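Local coordinates for ethylbenzene dehydrogenase alpha-subunit (PDB 2IVF), which is the molybdenum-containing alpha subunit of the molybdopterin oxidoreductase family, carrying two pterin guanine dinucleotides, a molybdenum atom and an iron-sulfur cluster, at residues A[85-90]-A[444-449]; A[192-197]-A[853-858]. All blocks are in the same frame, centred on the assembly; numbering follows the deposited sequence.

In the fold
From the N-terminal side the chain first lays down 85-90, in the loop between strands 76-80 and 94-99 that reaches the iron-sulfur cluster. It next places 192-197 ahead of helix 197-210, then returns with 444-449, just past strand 440-444, to close contact 1. Much later 853-858, in the dinucleotide-binding part of the sequence, closes contact 2 against 192-197. The two closures cross, since their segments alternate along the chain. Their centres lie about 13 Å apart, and they meet directly: the backbone of Ile85 is probably hydrogen-bonded to both His194 and His855. Cluster loop, oxidoreductase core and dinucleotide-binding region are thereby tied around the two pterin cofactors.

Contact 1. Residues A[85-90]-A[444-449]; sequences ICWPQG and IGFSSA. With MGD (2-amino-5,6-dimercapto-7-methyl-3,7,8a,9-tetrahydro-8-oxa-1,3,9,10-tetraaza-anthracen-4-one guanosine dinucleotide), chain M; SF4 (iron/sulfur cluster), chain K.
Trp87 presents the face of its five-membered ring to the edge of the Phe446 ring, an offset edge-to-face pair beside the dithiolene and pyran end of MGD in this molybdopterin oxidoreductase. The ring centroids are 5.7 Å apart and the planes stand at 62°. Contact is narrow: Phe446 CE2 approaches Trp87 CD1 to 3.7 Å, with CD1 lying at the edge of the phenyl ring, near its plane. Trp87 CG is anti to the backbone N (chi1 -160°), which turns the indole across to the other segment. Its NE1 is engaged by Ala480, and Tyr443 of strand 440-444 touches the same side chain.

Both residues also border the cofactor, the Phe446 ring through CD2, which lies 3.5 Å from MGD S12, and Trp87 through CB, which packs on the pyran side of the pterin, near C23 and C14. Beyond strand 440-444, residues Gly445 to Ser448 form a type I beta turn that receives the diphosphate. Phe446 N donates to MGD O2A at 2.9 Å, and Gly445, whose CA lies close to the same oxygen, brings no side chain to obstruct it. Ser447 OG reaches MGD O2B at 2.7 Å and also lies near the ribose oxygen O4'; Arg967 is a further partner. Polar grip on the nucleotide thus accompanies an apolar join beside the dithiolene.

Next to Trp87 in sequence, Cys86 binds the iron-sulfur cluster, and after the cis peptide before Pro88 the chain comes back so that Gly90 also lies beside it. Gly90 N donates an almost straight hydrogen bond to Cys86 SG (N-H...S 175°), and that sulfur itself ligates iron FE4 of SF4 at 2.3 Å.

Contact 2. Residues A[192-197]-A[853-858]; sequences HVHAGS and SIHSTH. With MD1 (phosphoric acid 4-(2-amino-4-oxo-3,4,5,6,-tetrahydro-pteridin-6-yl)-2-hydroxy-3,4-dimercapto-but-3-en-yl ester guanylate ester), chain N; ACT (acetate ion), chain E.
His194 meets His855 with its CE1 corner, which comes within 3.2 Å of His855 CD2. The rings are oblique, planes at 43°, and His194 NE2 lies over one face of the partner, offset toward its rim. This histidine pair is the tight part of the contact, and each ring is held at both nitrogens, by MD1 on one and by the Ile85 backbone on the other. His194 NE2 donates to the phosphate oxygen O1B of MD1 at 2.8 Å, the oxygen lying in the imidazole plane, while its ND1 is hydrogen-bonded to Ile85 N. His855 ND1 shares a hydrogen bond with MD1 O11, either atom being a possible donor, and NE2 is hydrogen-bonded to Ile85 O. With CG beside the backbone N (chi1 -53°), His855 swings its ring toward 192-197.

The type II' turn from Ile854 to Thr857 adds a grip on the phosphate of MD1: Ser856 N reaches MD1 O1A at 2.8 Å and 166°, and Ser856 OG binds O2A. On the first segment, Ala195 packs against the guanine.

Away from this pair, direct packing between the segments thins out. His192 makes no contact with 853-858 and turns to the acetate, probably from the crystallisation liquor, donating from NE2 to ACT O at 2.7 Å.

Around the contact, helix 610-613 sends Arg613 to His192 and Arg612 to Ser856, helix 134-137 lies against Thr857 and His858, and 192-197 leads from strand 186-188, an outermost strand of its sheet within this chain, to Gly196, the N-cap of helix 197-210.

Contact 1. Residues A[85-90]-A[444-449]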
loop_
_atom_site.group_PDB
_atom_site.type_symbol
_atom_site.label_atom_id
_atom_site.label_comp_id
_atom_site.label_asym_id
_atom_site.label_seq_id
_atom_site.Cartn_x
_atom_site.Cartn_y
_atom_site.Cartn_z
ATOM N N ILE A 85 -9.269 7.045 0.692
ATOM C CA ILE A 85 -9.616 6.394 1.937
ATOM C C ILE A 85 -8.746 5.167 2.206
ATOM O O ILE A 85 -9.117 4.027 1.970
ATOM C CB ILE A 85 -11.138 6.102 2.055
ATOM C CG1 ILE A 85 -11.928 7.415 1.970
ATOM C CG2 ILE A 85 -11.427 5.416 3.392
ATOM C CD1 ILE A 85 -11.480 8.527 3.032
ATOM N N CYS A 86 -7.533 5.419 2.696
ATOM C CA CYS A 86 -6.899 4.450 3.555
ATOM C C CYS A 86 -7.780 4.356 4.783
ATOM O O CYS A 86 -8.482 5.309 5.106
ATOM C CB CYS A 86 -5.471 4.883 3.891
ATOM S SG CYS A 86 -5.321 6.701 4.154
ATOM N N TRP A 87 -7.727 3.215 5.477
ATOM C CA TRP A 87 -8.529 2.962 6.637
ATOM C C TRP A 87 -7.772 2.051 7.599
ATOM O O TRP A 87 -7.198 1.028 7.194
ATOM C CB TRP A 87 -9.882 2.308 6.301
ATOM C CG TRP A 87 -10.805 2.523 7.431
ATOM C CD1 TRP A 87 -11.046 1.664 8.460
ATOM C CD2 TRP A 87 -11.528 3.712 7.723
ATOM N NE1 TRP A 87 -11.903 2.239 9.359
ATOM C CE2 TRP A 87 -12.230 3.491 8.921
ATOM C CE3 TRP A 87 -11.698 4.924 7.057
ATOM C CZ2 TRP A 87 -13.093 4.443 9.487
ATOM C CZ3 TRP A 87 -12.505 5.902 7.643
ATOM C CH2 TRP A 87 -13.238 5.635 8.833
ATOM N N PRO A 88 -7.773 2.419 8.882
ATOM C CA PRO A 88 -8.180 3.722 9.414
ATOM C C PRO A 88 -7.491 4.803 8.614
ATOM O O PRO A 88 -6.349 4.608 8.210
ATOM C CB PRO A 88 -7.672 3.669 10.839
ATOM C CG PRO A 88 -7.782 2.259 11.218
ATOM C CD PRO A 88 -7.373 1.496 9.969
ATOM N N GLN A 89 -8.181 5.906 8.333
ATOM C CA GLN A 89 -7.574 6.928 7.466
ATOM C C GLN A 89 -6.289 7.399 8.101
ATOM O O GLN A 89 -6.287 7.730 9.264
ATOM C CB GLN A 89 -8.546 8.075 7.220
ATOM C CG GLN A 89 -8.565 8.571 5.786
ATOM C CD GLN A 89 -7.475 9.564 5.507
ATOM O OE1 GLN A 89 -6.986 10.227 6.421
ATOM N NE2 GLN A 89 -7.066 9.673 4.227
ATOM N N GLY A 90 -5.176 7.412 7.365
ATOM C CA GLY A 90 -3.910 7.665 8.040
ATOM C C GLY A 90 -3.816 9.084 8.578
ATOM O O GLY A 90 -3.180 9.327 9.616
ATOM N N ILE A 444 -10.863 -6.727 13.749
ATOM C CA ILE A 444 -11.595 -7.367 12.708
ATOM C C ILE A 444 -11.626 -6.438 11.511
ATOM O O ILE A 444 -12.202 -5.349 11.569
ATOM C CB ILE A 444 -13.074 -7.587 13.111
ATOM C CG1 ILE A 444 -13.167 -8.287 14.470
ATOM C CG2 ILE A 444 -13.770 -8.442 12.035
ATOM C CD1 ILE A 444 -14.593 -8.442 14.970
ATOM N N GLY A 445 -11.034 -6.896 10.417
ATOM C CA GLY A 445 -10.997 -6.142 9.200
ATOM C C GLY A 445 -12.201 -6.399 8.351
ATOM O O GLY A 445 -13.104 -7.161 8.684
ATOM N N PHE A 446 -12.168 -5.803 7.197
ATOM C CA PHE A 446 -13.365 -5.764 6.378
ATOM C C PHE A 446 -13.481 -6.931 5.426
ATOM O O PHE A 446 -14.473 -7.032 4.676
ATOM C CB PHE A 446 -13.493 -4.402 5.709
ATOM C CG PHE A 446 -13.846 -3.290 6.661
ATOM C CD1 PHE A 446 -15.098 -3.245 7.278
ATOM C CD2 PHE A 446 -12.935 -2.292 6.944
ATOM C CE1 PHE A 446 -15.437 -2.204 8.170
ATOM C CE2 PHE A 446 -13.279 -1.239 7.835
ATOM C CZ PHE A 446 -14.531 -1.215 8.439
ATOM N N SER A 447 -12.554 -7.889 5.528
ATOM C CA SER A 447 -12.811 -9.192 4.934
ATOM C C SER A 447 -13.931 -9.915 5.654
ATOM O O SER A 447 -14.507 -10.845 5.100
ATOM C CB SER A 447 -11.559 -10.060 4.949
ATOM O OG SER A 447 -10.718 -9.745 3.843
ATOM N N SER A 448 -14.210 -9.559 6.904
ATOM C CA SER A 448 -15.330 -10.229 7.607
ATOM C C SER A 448 -16.633 -9.893 6.895
ATOM O O SER A 448 -17.511 -10.769 6.588
ATOM C CB SER A 448 -15.404 -9.752 9.061
ATOM O OG SER A 448 -16.461 -10.431 9.752
ATOM N N ALA A 449 -16.812 -8.604 6.626
ATOM C CA ALA A 449 -18.075 -8.198 5.969
ATOM C C ALA A 449 -18.169 -8.755 4.568
ATOM O O ALA A 449 -19.245 -8.957 4.045
ATOM C CB ALA A 449 -18.201 -6.693 5.910
HETATM P PB MGD M . -8.565 -6.824 4.072
HETATM O O1B MGD M . -7.481 -6.159 3.297
HETATM O O2B MGD M . -9.717 -7.308 3.268
HETATM O O3B MGD M . -9.171 -5.989 5.264
HETATM O O3A MGD M . -8.303 -3.598 5.122
HETATM P PA MGD M . -8.547 -4.785 6.160
HETATM O O1A MGD M . -7.229 -5.097 6.723
HETATM O O2A MGD M . -9.619 -4.436 7.073
HETATM O "O5'" MGD M . -7.963 -8.081 4.875
HETATM C "C5'" MGD M . -7.202 -9.067 4.162
HETATM C "C4'" MGD M . -7.008 -10.306 5.032
HETATM O "O4'" MGD M . -8.250 -10.972 5.213
HETATM C "C3'" MGD M . -6.229 -11.239 4.135
HETATM O "O3'" MGD M . -4.850 -11.037 4.422
HETATM C "C2'" MGD M . -6.720 -12.624 4.577
HETATM O "O2'" MGD M . -5.646 -13.341 5.214
HETATM C "C1'" MGD M . -7.854 -12.306 5.566
HETATM N N9 MGD M . -8.982 -13.238 5.326
HETATM C C8 MGD M . -9.638 -13.476 4.180
HETATM N N7 MGD M . -10.630 -14.353 4.376
HETATM C C5 MGD M . -10.601 -14.660 5.698
HETATM C C6 MGD M . -11.311 -15.503 6.542
HETATM O O6 MGD M . -12.234 -16.248 6.189
HETATM N N1 MGD M . -10.950 -15.517 7.893
HETATM C C2 MGD M . -9.905 -14.765 8.449
HETATM N N2 MGD M . -9.615 -14.863 9.792
HETATM N N3 MGD M . -9.248 -13.942 7.621
HETATM C C4 MGD M . -9.563 -13.907 6.290
HETATM C C10 MGD M . -9.339 -3.064 4.383
HETATM C C11 MGD M . -9.263 -1.560 4.474
HETATM O O11 MGD M . -8.032 -1.174 4.016
HETATM C C12 MGD M . -10.400 -0.814 3.761
HETATM S S12 MGD M . -12.033 -1.462 3.687
HETATM C C13 MGD M . -10.144 0.397 3.167
HETATM S S13 MGD M . -11.433 1.248 2.388
HETATM C C14 MGD M . -8.768 0.969 3.167
HETATM N N15 MGD M . -8.182 0.663 1.831
HETATM C C16 MGD M . -6.794 0.503 1.659
HETATM C C17 MGD M . -6.203 0.367 0.429
HETATM O O17 MGD M . -6.882 0.354 -0.625
HETATM N N18 MGD M . -4.803 0.208 0.383
HETATM C C19 MGD M . -4.021 0.207 1.496
HETATM N N19 MGD M . -2.693 0.043 1.338
HETATM N N20 MGD M . -4.639 0.306 2.682
HETATM C C21 MGD M . -5.967 0.483 2.777
HETATM N N22 MGD M . -6.576 0.596 4.023
HETATM C C23 MGD M . -7.943 0.230 4.258
HETATM FE FE1 SF4 K . -0.622 6.760 3.105
HETATM FE FE2 SF4 K . -1.099 8.367 5.242
HETATM FE FE3 SF4 K . -1.508 9.310 2.784
HETATM FE FE4 SF4 K . -3.180 7.387 3.802
HETATM S S1 SF4 K . -3.010 9.527 4.517
HETATM S S2 SF4 K . -2.212 7.466 1.657
HETATM S S3 SF4 K . -1.682 6.215 5.071
HETATM S S4 SF4 K . 0.530 8.695 3.665
#

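Contact 2. Residues A[192-197]-A[853-858]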
loop_
_atom_site.group_PDB
_atom_site.type_symbol
_atom_site.label_atom_id
_atom_site.label_comp_id
_atom_site.label_asym_id
_atom_site.label_seq_id
_atom_site.Cartn_x
_atom_site.Cartn_y
_atom_site.Cartn_z
ATOM N N HIS A 192 -17.383 7.214 -2.866
ATOM C CA HIS A 192 -16.538 7.183 -1.693
ATOM C C HIS A 192 -15.990 8.579 -1.423
ATOM O O HIS A 192 -16.455 9.545 -2.026
ATOM C CB HIS A 192 -15.432 6.123 -1.837
ATOM C CG HIS A 192 -15.138 5.401 -0.564
ATOM N ND1 HIS A 192 -15.003 6.060 0.642
ATOM C CD2 HIS A 192 -14.902 4.085 -0.305
ATOM C CE1 HIS A 192 -14.763 5.174 1.597
ATOM N NE2 HIS A 192 -14.677 3.973 1.049
ATOM N N VAL A 193 -15.061 8.715 -0.490
ATOM C CA VAL A 193 -14.610 10.004 -0.034
ATOM C C VAL A 193 -13.222 10.303 -0.609
ATOM O O VAL A 193 -12.593 11.290 -0.232
ATOM C CB VAL A 193 -14.659 10.089 1.519
ATOM C CG1 VAL A 193 -14.423 11.532 2.031
ATOM C CG2 VAL A 193 -16.009 9.557 2.000
ATOM N N HIS A 194 -12.761 9.486 -1.549
ATOM C CA HIS A 194 -11.368 9.593 -1.977
ATOM C C HIS A 194 -11.061 10.955 -2.561
ATOM O O HIS A 194 -9.924 11.396 -2.516
ATOM C CB HIS A 194 -11.019 8.590 -3.050
ATOM C CG HIS A 194 -11.497 7.213 -2.769
ATOM N ND1 HIS A 194 -11.118 6.512 -1.645
ATOM C CD2 HIS A 194 -12.320 6.404 -3.468
ATOM C CE1 HIS A 194 -11.702 5.325 -1.664
ATOM N NE2 HIS A 194 -12.422 5.225 -2.771
ATOM N N ALA A 195 -12.055 11.554 -3.213
ATOM C CA ALA A 195 -11.908 12.834 -3.908
ATOM C C ALA A 195 -11.883 13.950 -2.888
ATOM O O ALA A 195 -11.627 15.091 -3.240
ATOM C CB ALA A 195 -13.083 13.048 -4.872
ATOM N N GLY A 196 -12.222 13.612 -1.643
ATOM C CA GLY A 196 -12.271 14.579 -0.562
ATOM C C GLY A 196 -13.650 14.652 0.070
ATOM O O GLY A 196 -14.648 14.409 -0.578
ATOM N N SER A 197 -13.655 14.966 1.355
ATOM C CA SER A 197 -14.875 15.199 2.128
ATOM C C SER A 197 -15.748 16.236 1.463
ATOM O O SER A 197 -16.973 16.112 1.492
ATOM C CB SER A 197 -14.518 15.617 3.577
ATOM O OG SER A 197 -13.791 16.810 3.594
ATOM N N SER A 853 -1.277 0.326 -3.474
ATOM C CA SER A 853 -2.147 1.429 -3.875
ATOM C C SER A 853 -3.163 1.628 -2.798
ATOM O O SER A 853 -3.456 0.686 -2.058
ATOM C CB SER A 853 -2.847 1.142 -5.204
ATOM O OG SER A 853 -3.732 2.199 -5.593
ATOM N N ILE A 854 -3.707 2.849 -2.719
ATOM C CA ILE A 854 -4.929 3.104 -1.949
ATOM C C ILE A 854 -6.066 2.967 -2.995
ATOM O O ILE A 854 -6.252 3.807 -3.908
ATOM C CB ILE A 854 -4.946 4.461 -1.223
ATOM C CG1 ILE A 854 -3.719 4.592 -0.307
ATOM C CG2 ILE A 854 -6.195 4.628 -0.423
ATOM C CD1 ILE A 854 -3.629 3.516 0.842
ATOM N N HIS A 855 -6.807 1.869 -2.899
ATOM C CA HIS A 855 -7.762 1.510 -3.951
ATOM C C HIS A 855 -7.072 1.559 -5.314
ATOM O O HIS A 855 -5.973 1.030 -5.420
ATOM C CB HIS A 855 -9.000 2.389 -3.820
ATOM C CG HIS A 855 -9.541 2.322 -2.455
ATOM N ND1 HIS A 855 -10.219 1.222 -1.996
ATOM C CD2 HIS A 855 -9.346 3.126 -1.389
ATOM C CE1 HIS A 855 -10.494 1.396 -0.716
ATOM N NE2 HIS A 855 -9.979 2.538 -0.319
ATOM N N SER A 856 -7.644 2.222 -6.338
ATOM C CA SER A 856 -6.996 2.270 -7.658
ATOM C C SER A 856 -6.203 3.550 -7.884
ATOM O O SER A 856 -5.693 3.781 -8.989
ATOM C CB SER A 856 -8.023 2.111 -8.787
ATOM O OG SER A 856 -8.836 0.958 -8.602
ATOM N N THR A 857 -6.133 4.388 -6.865
ATOM C CA THR A 857 -5.521 5.705 -6.962
ATOM C C THR A 857 -4.112 5.646 -7.532
ATOM O O THR A 857 -3.731 6.529 -8.336
ATOM C CB THR A 857 -5.539 6.385 -5.581
ATOM O OG1 THR A 857 -6.913 6.626 -5.278
ATOM C CG2 THR A 857 -4.773 7.722 -5.553
ATOM N N HIS A 858 -3.383 4.597 -7.171
ATOM C CA HIS A 858 -1.975 4.438 -7.557
ATOM C C HIS A 858 -1.734 3.207 -8.438
ATOM O O HIS A 858 -0.548 2.879 -8.794
ATOM C CB HIS A 858 -1.104 4.312 -6.318
ATOM C CG HIS A 858 -1.430 5.298 -5.249
ATOM N ND1 HIS A 858 -2.401 5.075 -4.309
ATOM C CD2 HIS A 858 -0.930 6.525 -4.990
ATOM C CE1 HIS A 858 -2.499 6.130 -3.517
ATOM N NE2 HIS A 858 -1.580 7.008 -3.880
HETATM P PB MD1 N . -13.742 2.526 -5.203
HETATM O O3B MD1 N . -12.202 2.667 -5.535
HETATM O O1B MD1 N . -14.093 3.638 -4.281
HETATM O O2B MD1 N . -14.557 2.187 -6.391
HETATM O O3A MD1 N . -13.743 1.197 -4.336
HETATM C C10 MD1 N . -13.582 1.198 -2.901
HETATM C C11 MD1 N . -13.466 -0.276 -2.545
HETATM O O11 MD1 N . -12.083 -0.612 -2.905
HETATM C C12 MD1 N . -13.632 -0.470 -1.061
HETATM S S12 MD1 N . -13.504 0.832 0.041
HETATM C C13 MD1 N . -13.824 -1.719 -0.525
HETATM S S13 MD1 N . -13.959 -1.977 1.137
HETATM C C14 MD1 N . -13.956 -2.935 -1.361
HETATM N N15 MD1 N . -13.009 -3.984 -1.191
HETATM C C16 MD1 N . -13.000 -5.076 -2.020
HETATM C C15 MD1 N . -12.128 -6.103 -1.707
HETATM O O14 MD1 N . -11.378 -6.046 -0.696
HETATM N N17 MD1 N . -12.101 -7.120 -2.605
HETATM C C17 MD1 N . -12.950 -7.151 -3.712
HETATM N N16 MD1 N . -12.854 -8.209 -4.506
HETATM N N18 MD1 N . -13.819 -6.156 -3.956
HETATM C C20 MD1 N . -13.852 -5.137 -3.124
HETATM N N8 MD1 N . -14.764 -4.153 -3.336
HETATM C C7 MD1 N . -14.868 -2.946 -2.562
HETATM P PA MD1 N . -11.395 3.040 -6.877
HETATM O O1A MD1 N . -10.081 3.567 -6.399
HETATM O O2A MD1 N . -11.370 1.837 -7.739
HETATM O "O5'" MD1 N . -12.220 4.177 -7.599
HETATM C "C5'" MD1 N . -12.203 5.458 -6.979
HETATM C "C4'" MD1 N . -11.861 6.486 -7.978
HETATM O "O4'" MD1 N . -11.715 7.670 -7.204
HETATM C "C1'" MD1 N . -10.763 8.451 -7.927
HETATM N N9 MD1 N . -10.138 9.525 -7.143
HETATM C C4 MD1 N . -10.456 10.803 -7.284
HETATM N N3 MD1 N . -11.374 11.380 -8.095
HETATM C C2 MD1 N . -11.550 12.701 -8.073
HETATM N N2 MD1 N . -12.481 13.289 -8.872
HETATM N N1 MD1 N . -10.717 13.455 -7.271
HETATM C C6 MD1 N . -9.765 12.936 -6.427
HETATM O O6 MD1 N . -9.124 13.694 -5.699
HETATM C C5 MD1 N . -9.627 11.539 -6.421
HETATM N N7 MD1 N . -8.833 10.678 -5.793
HETATM C C8 MD1 N . -9.162 9.460 -6.233
HETATM C "C2'" MD1 N . -9.695 7.452 -8.361
HETATM O "O2'" MD1 N . -8.938 7.877 -9.520
HETATM C "C3'" MD1 N . -10.491 6.157 -8.584
HETATM O "O3'" MD1 N . -10.638 5.843 -9.993
HETATM C C ACT E . -14.088 2.369 3.909
HETATM O O ACT E . -14.069 2.000 2.745
HETATM O OXT ACT E . -13.319 1.687 4.645
HETATM C CH3 ACT E . -14.964 3.488 4.354
#